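Local coordinates for protein sugar kinase (Agrobacterium tumefaciens, PDB 2RBC) that probably phosphorylates a sugar or related carbohydrate with ATP, as a putative ribokinase of the pfkB carbohydrate kinase family, at residues Met264-Phe278 with Ser299-Arg313. Numbering follows the deposited sequence.
With EDO (1,2-ethanediol), chain L.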
HETATM    1  N   MSE A 264     -17.538  27.487  -5.921  1.00 29.73           N
HETATM    2  CA  MSE A 264     -16.941  27.670  -7.227  1.00 31.63           C
HETATM    3  C   MSE A 264     -16.938  26.354  -7.982  1.00 28.89           C
HETATM    4  O   MSE A 264     -16.451  25.335  -7.482  1.00 28.12           O
HETATM    5  CB  MSE A 264     -15.504  28.157  -7.069  1.00 31.65           C
HETATM    6  CG  MSE A 264     -14.825  28.402  -8.381  1.00 35.30           C
HETATM    7 SE   MSE A 264     -13.084  29.250  -8.124  0.80 42.23          SE
HETATM    8  CE  MSE A 264     -11.988  27.718  -7.493  1.00 38.34           C
ATOM      9  N   GLN A 265     -17.443  26.374  -9.202  1.00 27.45           N
ATOM     10  CA  GLN A 265     -17.490  25.174  -9.987  1.00 27.86           C
ATOM     11  C   GLN A 265     -16.155  24.918 -10.691  1.00 27.80           C
ATOM     12  O   GLN A 265     -15.587  25.806 -11.325  1.00 28.87           O
ATOM     13  CB  GLN A 265     -18.656  25.199 -10.958  1.00 28.21           C
ATOM     14  CG  GLN A 265     -20.006  25.440 -10.242  1.00 30.71           C
ATOM     15  CD  GLN A 265     -20.368  24.365  -9.208  1.00 33.41           C
ATOM     16  OE1 GLN A 265     -20.515  23.203  -9.563  1.00 36.39           O
ATOM     17  NE2 GLN A 265     -20.498  24.754  -7.929  1.00 31.13           N
ATOM     18  N   VAL A 266     -15.628  23.722 -10.506  1.00 26.78           N
ATOM     19  CA  VAL A 266     -14.347  23.373 -11.038  1.00 26.50           C
ATOM     20  C   VAL A 266     -14.506  21.980 -11.637  1.00 27.72           C
ATOM     21  O   VAL A 266     -15.511  21.316 -11.410  1.00 27.16           O
ATOM     22  CB  VAL A 266     -13.258  23.378  -9.932  1.00 26.19           C
ATOM     23  CG1 VAL A 266     -13.109  24.760  -9.354  1.00 24.00           C
ATOM     24  CG2 VAL A 266     -13.559  22.324  -8.852  1.00 25.55           C
ATOM     25  N   GLU A 267     -13.507  21.527 -12.364  1.00 28.98           N
ATOM     26  CA  GLU A 267     -13.490  20.140 -12.745  1.00 30.24           C
ATOM     27  C   GLU A 267     -12.926  19.321 -11.610  1.00 30.42           C
ATOM     28  O   GLU A 267     -11.765  19.474 -11.292  1.00 31.60           O
ATOM     29  CB  GLU A 267     -12.633  19.924 -13.932  1.00 31.34           C
ATOM     30  CG  GLU A 267     -12.562  18.443 -14.211  1.00 35.24           C
ATOM     31  CD  GLU A 267     -11.929  18.170 -15.483  1.00 38.58           C
ATOM     32  OE1 GLU A 267     -11.796  19.133 -16.268  1.00 40.47           O
ATOM     33  OE2 GLU A 267     -11.530  17.002 -15.676  1.00 42.77           O
ATOM     34  N   ALA A 268     -13.747  18.443 -11.037  1.00 30.18           N
ATOM     35  CA  ALA A 268     -13.364  17.618  -9.894  1.00 29.68           C
ATOM     36  C   ALA A 268     -12.466  16.450 -10.283  1.00 29.68           C
ATOM     37  O   ALA A 268     -12.935  15.292 -10.308  1.00 32.41           O
ATOM     38  CB  ALA A 268     -14.590  17.070  -9.216  1.00 29.80           C
ATOM     39  N   VAL A 269     -11.177  16.725 -10.464  1.00 27.85           N
ATOM     40  CA  VAL A 269     -10.175  15.684 -10.744  1.00 25.81           C
ATOM     41  C   VAL A 269     -10.008  14.656  -9.598  1.00 25.10           C
ATOM     42  O   VAL A 269      -9.905  13.434  -9.834  1.00 24.68           O
ATOM     43  CB  VAL A 269      -8.798  16.338 -11.055  1.00 25.85           C
ATOM     44  CG1 VAL A 269      -7.723  15.302 -11.312  1.00 23.90           C
ATOM     45  CG2 VAL A 269      -8.929  17.264 -12.242  1.00 24.26           C
ATOM     46  N   ASP A 270      -9.949  15.152  -8.374  1.00 22.84           N
ATOM     47  CA  ASP A 270      -9.744  14.313  -7.197  1.00 23.60           C
ATOM     48  C   ASP A 270     -10.308  15.021  -5.984  1.00 22.70           C
ATOM     49  O   ASP A 270      -9.737  15.983  -5.503  1.00 23.04           O
ATOM     50  CB  ASP A 270      -8.260  13.965  -7.046  1.00 24.27           C
ATOM     51  CG  ASP A 270      -7.961  13.118  -5.817  1.00 22.72           C
ATOM     52  OD1 ASP A 270      -8.895  12.644  -5.146  1.00 25.44           O
ATOM     53  OD2 ASP A 270      -6.767  12.952  -5.517  1.00 25.35           O
ATOM     54  N   THR A 271     -11.453  14.554  -5.502  1.00 22.29           N
ATOM     55  CA  THR A 271     -12.104  15.190  -4.366  1.00 22.67           C
ATOM     56  C   THR A 271     -11.588  14.641  -3.023  1.00 22.46           C
ATOM     57  O   THR A 271     -12.006  15.085  -1.991  1.00 22.99           O
ATOM     58  CB  THR A 271     -13.623  15.011  -4.419  1.00 22.90           C
ATOM     59  OG1 THR A 271     -13.912  13.624  -4.269  1.00 22.14           O
ATOM     60  CG2 THR A 271     -14.205  15.524  -5.715  1.00 22.78           C
ATOM     61  N   LEU A 272     -10.651  13.696  -3.038  1.00 22.70           N
ATOM     62  CA  LEU A 272     -10.089  13.185  -1.778  1.00 21.74           C
ATOM     63  C   LEU A 272      -9.505  14.343  -0.976  1.00 21.71           C
ATOM     64  O   LEU A 272      -8.748  15.131  -1.518  1.00 20.42           O
ATOM     65  CB  LEU A 272      -9.029  12.115  -2.100  1.00 21.85           C
ATOM     66  CG  LEU A 272      -8.396  11.352  -0.949  1.00 23.38           C
ATOM     67  CD1 LEU A 272      -9.438  10.642  -0.092  1.00 28.15           C
ATOM     68  CD2 LEU A 272      -7.365  10.352  -1.520  1.00 22.69           C
ATOM     69  N   ALA A 273      -9.891  14.463   0.298  1.00 21.82           N
ATOM     70  CA  ALA A 273      -9.377  15.524   1.216  1.00 21.92           C
ATOM     71  C   ALA A 273     -10.019  16.911   1.062  1.00 22.15           C
ATOM     72  O   ALA A 273      -9.605  17.853   1.727  1.00 23.72           O
ATOM     73  CB  ALA A 273      -7.824  15.632   1.136  1.00 21.94           C
ATOM     74  N   ALA A 274     -10.993  17.050   0.168  1.00 22.18           N
ATOM     75  CA  ALA A 274     -11.617  18.345  -0.132  1.00 21.74           C
ATOM     76  C   ALA A 274     -12.215  18.932   1.146  1.00 21.66           C
ATOM     77  O   ALA A 274     -11.944  20.067   1.512  1.00 21.31           O
ATOM     78  CB  ALA A 274     -12.686  18.195  -1.231  1.00 20.41           C
ATOM     79  N   GLY A 275     -12.976  18.105   1.852  1.00 22.95           N
ATOM     80  CA  GLY A 275     -13.607  18.483   3.143  1.00 22.80           C
ATOM     81  C   GLY A 275     -12.590  18.869   4.188  1.00 22.55           C
ATOM     82  O   GLY A 275     -12.777  19.817   4.930  1.00 21.29           O
ATOM     83  N   ASP A 276     -11.473  18.163   4.217  1.00 22.98           N
ATOM     84  CA  ASP A 276     -10.371  18.502   5.122  1.00 22.81           C
ATOM     85  C   ASP A 276      -9.737  19.863   4.840  1.00 22.94           C
ATOM     86  O   ASP A 276      -9.411  20.636   5.755  1.00 21.48           O
ATOM     87  CB  ASP A 276      -9.280  17.439   5.056  1.00 23.77           C
ATOM     88  CG  ASP A 276      -9.812  16.036   5.323  1.00 25.02           C
ATOM     89  OD1 ASP A 276     -10.736  15.930   6.157  1.00 29.50           O
ATOM     90  OD2 ASP A 276      -9.308  15.061   4.718  1.00 29.43           O
ATOM     91  N   ILE A 277      -9.545  20.161   3.570  1.00 21.65           N
ATOM     92  CA  ILE A 277      -9.033  21.471   3.215  1.00 21.62           C
ATOM     93  C   ILE A 277     -10.046  22.526   3.651  1.00 21.95           C
ATOM     94  O   ILE A 277      -9.658  23.591   4.151  1.00 21.14           O
ATOM     95  CB  ILE A 277      -8.688  21.558   1.703  1.00 21.37           C
ATOM     96  CG1 ILE A 277      -7.278  21.016   1.405  1.00 21.24           C
ATOM     97  CG2 ILE A 277      -8.766  23.024   1.198  1.00 19.56           C
ATOM     98  CD1 ILE A 277      -6.848  19.659   2.070  1.00 21.87           C
ATOM     99  N   PHE A 278     -11.335  22.256   3.431  1.00 22.02           N
ATOM    100  CA  PHE A 278     -12.411  23.136   3.893  1.00 22.38           C
ATOM    101  C   PHE A 278     -12.301  23.380   5.392  1.00 22.81           C
ATOM    102  O   PHE A 278     -12.291  24.510   5.819  1.00 24.09           O
ATOM    103  CB  PHE A 278     -13.822  22.580   3.544  1.00 21.99           C
ATOM    104  CG  PHE A 278     -14.988  23.532   3.845  1.00 22.17           C
ATOM    105  CD1 PHE A 278     -15.406  23.772   5.155  1.00 24.47           C
ATOM    106  CD2 PHE A 278     -15.689  24.165   2.800  1.00 25.50           C
ATOM    107  CE1 PHE A 278     -16.448  24.654   5.422  1.00 21.87           C
ATOM    108  CE2 PHE A 278     -16.758  25.050   3.054  1.00 23.71           C
ATOM    109  CZ  PHE A 278     -17.133  25.297   4.358  1.00 23.10           C
ATOM    110  N   SER A 299     -13.112  28.915   2.536  1.00 20.71           N
ATOM    111  CA  SER A 299     -12.983  27.477   2.703  1.00 20.72           C
ATOM    112  C   SER A 299     -13.481  26.722   1.479  1.00 20.66           C
ATOM    113  O   SER A 299     -12.862  25.723   1.060  1.00 20.07           O
ATOM    114  CB  SER A 299     -13.767  27.035   3.928  1.00 21.34           C
ATOM    115  OG  SER A 299     -13.369  27.756   5.065  1.00 20.05           O
ATOM    116  N   SER A 300     -14.588  27.205   0.910  1.00 20.89           N
ATOM    117  CA  SER A 300     -15.150  26.641  -0.298  1.00 21.45           C
ATOM    118  C   SER A 300     -14.209  26.749  -1.483  1.00 20.49           C
ATOM    119  O   SER A 300     -14.004  25.771  -2.212  1.00 19.11           O
ATOM    120  CB  SER A 300     -16.473  27.331  -0.674  1.00 21.27           C
ATOM    121  OG  SER A 300     -17.457  27.030   0.297  1.00 26.41           O
ATOM    122  N   VAL A 301     -13.650  27.936  -1.700  1.00 20.38           N
ATOM    123  CA  VAL A 301     -12.739  28.126  -2.804  1.00 20.06           C
ATOM    124  C   VAL A 301     -11.474  27.290  -2.638  1.00 20.47           C
ATOM    125  O   VAL A 301     -10.993  26.674  -3.596  1.00 21.35           O
ATOM    126  CB  VAL A 301     -12.409  29.653  -3.021  1.00 20.33           C
ATOM    127  CG1 VAL A 301     -11.348  29.858  -4.107  1.00 18.90           C
ATOM    128  CG2 VAL A 301     -13.711  30.407  -3.387  1.00 16.90           C
ATOM    129  N   ALA A 302     -10.941  27.262  -1.431  1.00 20.33           N
ATOM    130  CA  ALA A 302      -9.757  26.462  -1.149  1.00 20.37           C
ATOM    131  C   ALA A 302     -10.006  24.993  -1.473  1.00 20.30           C
ATOM    132  O   ALA A 302      -9.192  24.342  -2.149  1.00 19.88           O
ATOM    133  CB  ALA A 302      -9.329  26.630   0.294  1.00 19.86           C
ATOM    134  N   ALA A 303     -11.146  24.488  -1.035  1.00 20.18           N
ATOM    135  CA  ALA A 303     -11.530  23.092  -1.307  1.00 20.36           C
ATOM    136  C   ALA A 303     -11.672  22.836  -2.789  1.00 19.98           C
ATOM    137  O   ALA A 303     -11.158  21.868  -3.303  1.00 22.71           O
ATOM    138  CB  ALA A 303     -12.829  22.735  -0.565  1.00 19.72           C
ATOM    139  N   ALA A 304     -12.329  23.754  -3.493  1.00 20.84           N
ATOM    140  CA  ALA A 304     -12.496  23.689  -4.958  1.00 20.15           C
ATOM    141  C   ALA A 304     -11.145  23.595  -5.672  1.00 20.20           C
ATOM    142  O   ALA A 304     -10.931  22.727  -6.526  1.00 21.02           O
ATOM    143  CB  ALA A 304     -13.355  24.894  -5.480  1.00 19.10           C
ATOM    144  N   LEU A 305     -10.211  24.457  -5.303  1.00 19.54           N
ATOM    145  CA  LEU A 305      -8.895  24.427  -5.888  1.00 19.51           C
ATOM    146  C   LEU A 305      -8.247  23.068  -5.710  1.00 20.64           C
ATOM    147  O   LEU A 305      -7.714  22.497  -6.680  1.00 21.71           O
ATOM    148  CB  LEU A 305      -8.007  25.541  -5.311  1.00 18.62           C
ATOM    149  CG  LEU A 305      -8.226  26.937  -5.918  1.00 19.45           C
ATOM    150  CD1 LEU A 305      -7.681  28.001  -4.956  1.00 22.27           C
ATOM    151  CD2 LEU A 305      -7.498  27.047  -7.180  1.00 23.15           C
ATOM    152  N   LYS A 306      -8.333  22.526  -4.502  1.00 20.28           N
ATOM    153  CA  LYS A 306      -7.679  21.260  -4.214  1.00 20.45           C
ATOM    154  C   LYS A 306      -8.245  20.140  -5.087  1.00 20.32           C
ATOM    155  O   LYS A 306      -7.528  19.201  -5.429  1.00 20.14           O
ATOM    156  CB  LYS A 306      -7.841  20.914  -2.740  1.00 20.88           C
ATOM    157  CG  LYS A 306      -7.107  19.659  -2.273  1.00 21.89           C
ATOM    158  CD  LYS A 306      -8.070  18.650  -1.706  1.00 20.68           C
ATOM    159  CE  LYS A 306      -8.895  17.961  -2.773  1.00 21.73           C
ATOM    160  NZ  LYS A 306      -8.067  17.041  -3.643  1.00 21.37           N
ATOM    161  N   CYS A 307      -9.513  20.250  -5.454  1.00 20.99           N
ATOM    162  CA  CYS A 307     -10.197  19.207  -6.251  1.00 21.16           C
ATOM    163  C   CYS A 307      -9.709  19.070  -7.678  1.00 20.92           C
ATOM    164  O   CYS A 307      -9.937  18.039  -8.314  1.00 21.67           O
ATOM    165  CB  CYS A 307     -11.730  19.402  -6.242  1.00 21.11           C
ATOM    166  SG  CYS A 307     -12.520  19.032  -4.680  1.00 23.21           S
ATOM    167  N   THR A 308      -8.997  20.077  -8.169  1.00 20.87           N
ATOM    168  CA  THR A 308      -8.499  20.096  -9.529  1.00 21.35           C
ATOM    169  C   THR A 308      -7.158  19.433  -9.723  1.00 21.78           C
ATOM    170  O   THR A 308      -6.664  19.388 -10.837  1.00 22.42           O
ATOM    171  CB  THR A 308      -8.438  21.552 -10.043  1.00 21.10           C
ATOM    172  OG1 THR A 308      -7.461  22.284  -9.298  1.00 20.46           O
ATOM    173  CG2 THR A 308      -9.802  22.192  -9.911  1.00 21.59           C
ATOM    174  N   VAL A 309      -6.567  18.916  -8.644  1.00 21.93           N
ATOM    175  CA  VAL A 309      -5.261  18.261  -8.650  1.00 22.41           C
ATOM    176  C   VAL A 309      -5.372  16.830  -8.105  1.00 22.51           C
ATOM    177  O   VAL A 309      -5.907  16.612  -7.023  1.00 22.65           O
ATOM    178  CB  VAL A 309      -4.277  19.062  -7.762  1.00 22.91           C
ATOM    179  CG1 VAL A 309      -2.904  18.411  -7.663  1.00 23.01           C
ATOM    180  CG2 VAL A 309      -4.140  20.484  -8.317  1.00 23.08           C
ATOM    181  N   PHE A 310      -4.850  15.871  -8.851  1.00 22.19           N
ATOM    182  CA  PHE A 310      -4.702  14.513  -8.328  1.00 22.13           C
ATOM    183  C   PHE A 310      -3.774  14.484  -7.124  1.00 22.09           C
ATOM    184  O   PHE A 310      -2.653  14.987  -7.166  1.00 22.85           O
ATOM    185  CB  PHE A 310      -4.101  13.567  -9.379  1.00 22.10           C
ATOM    186  CG  PHE A 310      -3.725  12.232  -8.818  1.00 22.58           C
ATOM    187  CD1 PHE A 310      -4.711  11.294  -8.515  1.00 24.55           C
ATOM    188  CD2 PHE A 310      -2.412  11.926  -8.528  1.00 24.61           C
ATOM    189  CE1 PHE A 310      -4.390  10.100  -7.969  1.00 22.62           C
ATOM    190  CE2 PHE A 310      -2.096  10.717  -7.964  1.00 22.56           C
ATOM    191  CZ  PHE A 310      -3.092   9.805  -7.707  1.00 23.00           C
ATOM    192  N   GLY A 311      -4.230  13.843  -6.050  1.00 23.09           N
ATOM    193  CA  GLY A 311      -3.324  13.412  -5.000  1.00 23.34           C
ATOM    194  C   GLY A 311      -3.744  13.733  -3.576  1.00 23.05           C
ATOM    195  O   GLY A 311      -2.912  14.111  -2.781  1.00 23.43           O
ATOM    196  N   GLY A 312      -5.020  13.570  -3.237  1.00 23.12           N
ATOM    197  CA  GLY A 312      -5.421  13.794  -1.860  1.00 23.04           C
ATOM    198  C   GLY A 312      -5.282  15.235  -1.420  1.00 22.22           C
ATOM    199  O   GLY A 312      -5.763  16.139  -2.099  1.00 21.09           O
ATOM    200  N   ARG A 313      -4.576  15.454  -0.316  1.00 21.62           N
ATOM    201  CA  ARG A 313      -4.315  16.800   0.175  1.00 21.82           C
ATOM    202  C   ARG A 313      -3.299  17.617  -0.633  1.00 22.38           C
ATOM    203  O   ARG A 313      -3.183  18.837  -0.410  1.00 20.48           O
ATOM    204  CB  ARG A 313      -3.884  16.753   1.650  1.00 22.14           C
ATOM    205  CG  ARG A 313      -2.573  16.048   1.943  1.00 21.79           C
ATOM    206  CD  ARG A 313      -2.005  16.415   3.307  1.00 22.92           C
ATOM    207  NE  ARG A 313      -0.770  15.709   3.582  1.00 22.11           N
ATOM    208  CZ  ARG A 313       0.450  16.129   3.243  1.00 22.75           C
ATOM    209  NH1 ARG A 313       0.635  17.303   2.648  1.00 23.83           N
ATOM    210  NH2 ARG A 313       1.492  15.352   3.485  1.00 23.33           N
TER
HETATM  211  C1  EDO L 332     -16.909  12.922  -3.381  1.00 61.51           C
HETATM  212  O1  EDO L 332     -16.365  12.473  -4.636  1.00 61.58           O
HETATM  213  C2  EDO L 332     -16.654  11.900  -2.263  1.00 61.44           C
HETATM  214  O2  EDO L 332     -15.871  12.466  -1.188  1.00 60.25           O
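Helix 274-278 runs roughly antiparallel to helix 299-307, their axes 8.0 Å apart at 147°, while the loop 264-273 wraps along the second helix and past its C-terminal end. There Asp270 N donates to Cys307 O (2.9 Å). Asp270 extends its CG away from the backbone N (chi1 179°), which lets OD2 reach the backbone of Gly311 and Gly312: it takes Gly311 N at 2.7 Å through its anti lone pair and Gly312 N at 2.9 Å from above the carboxylate plane. OD1 closes an Asx turn with Leu272 N, so three backbone N-H groups hold the carboxylate. Lys306 folds back through three bends, placing NZ on Asp270 O (2.7 Å) and Gly312 O (2.9 Å), with a weak bond to Leu272 O; the buried ammonium thus ties both loops together. Cys307 SG packs on Ala274 CB at 3.6 Å. Ser299 CB sits over the centre of the Phe278 ring, 3.5 Å from its centroid in a CH-pi contact. The selenomethionine Met264 lays CE on Ala304. Asp270-Asp276 reads DTLAAGD, resembling the pfkB signature DTxGAGD with Ala273 in the first glycine position; the helix start is consistent with the family's anion hole, and Asp276 occupies the position of the catalytic base in relatives.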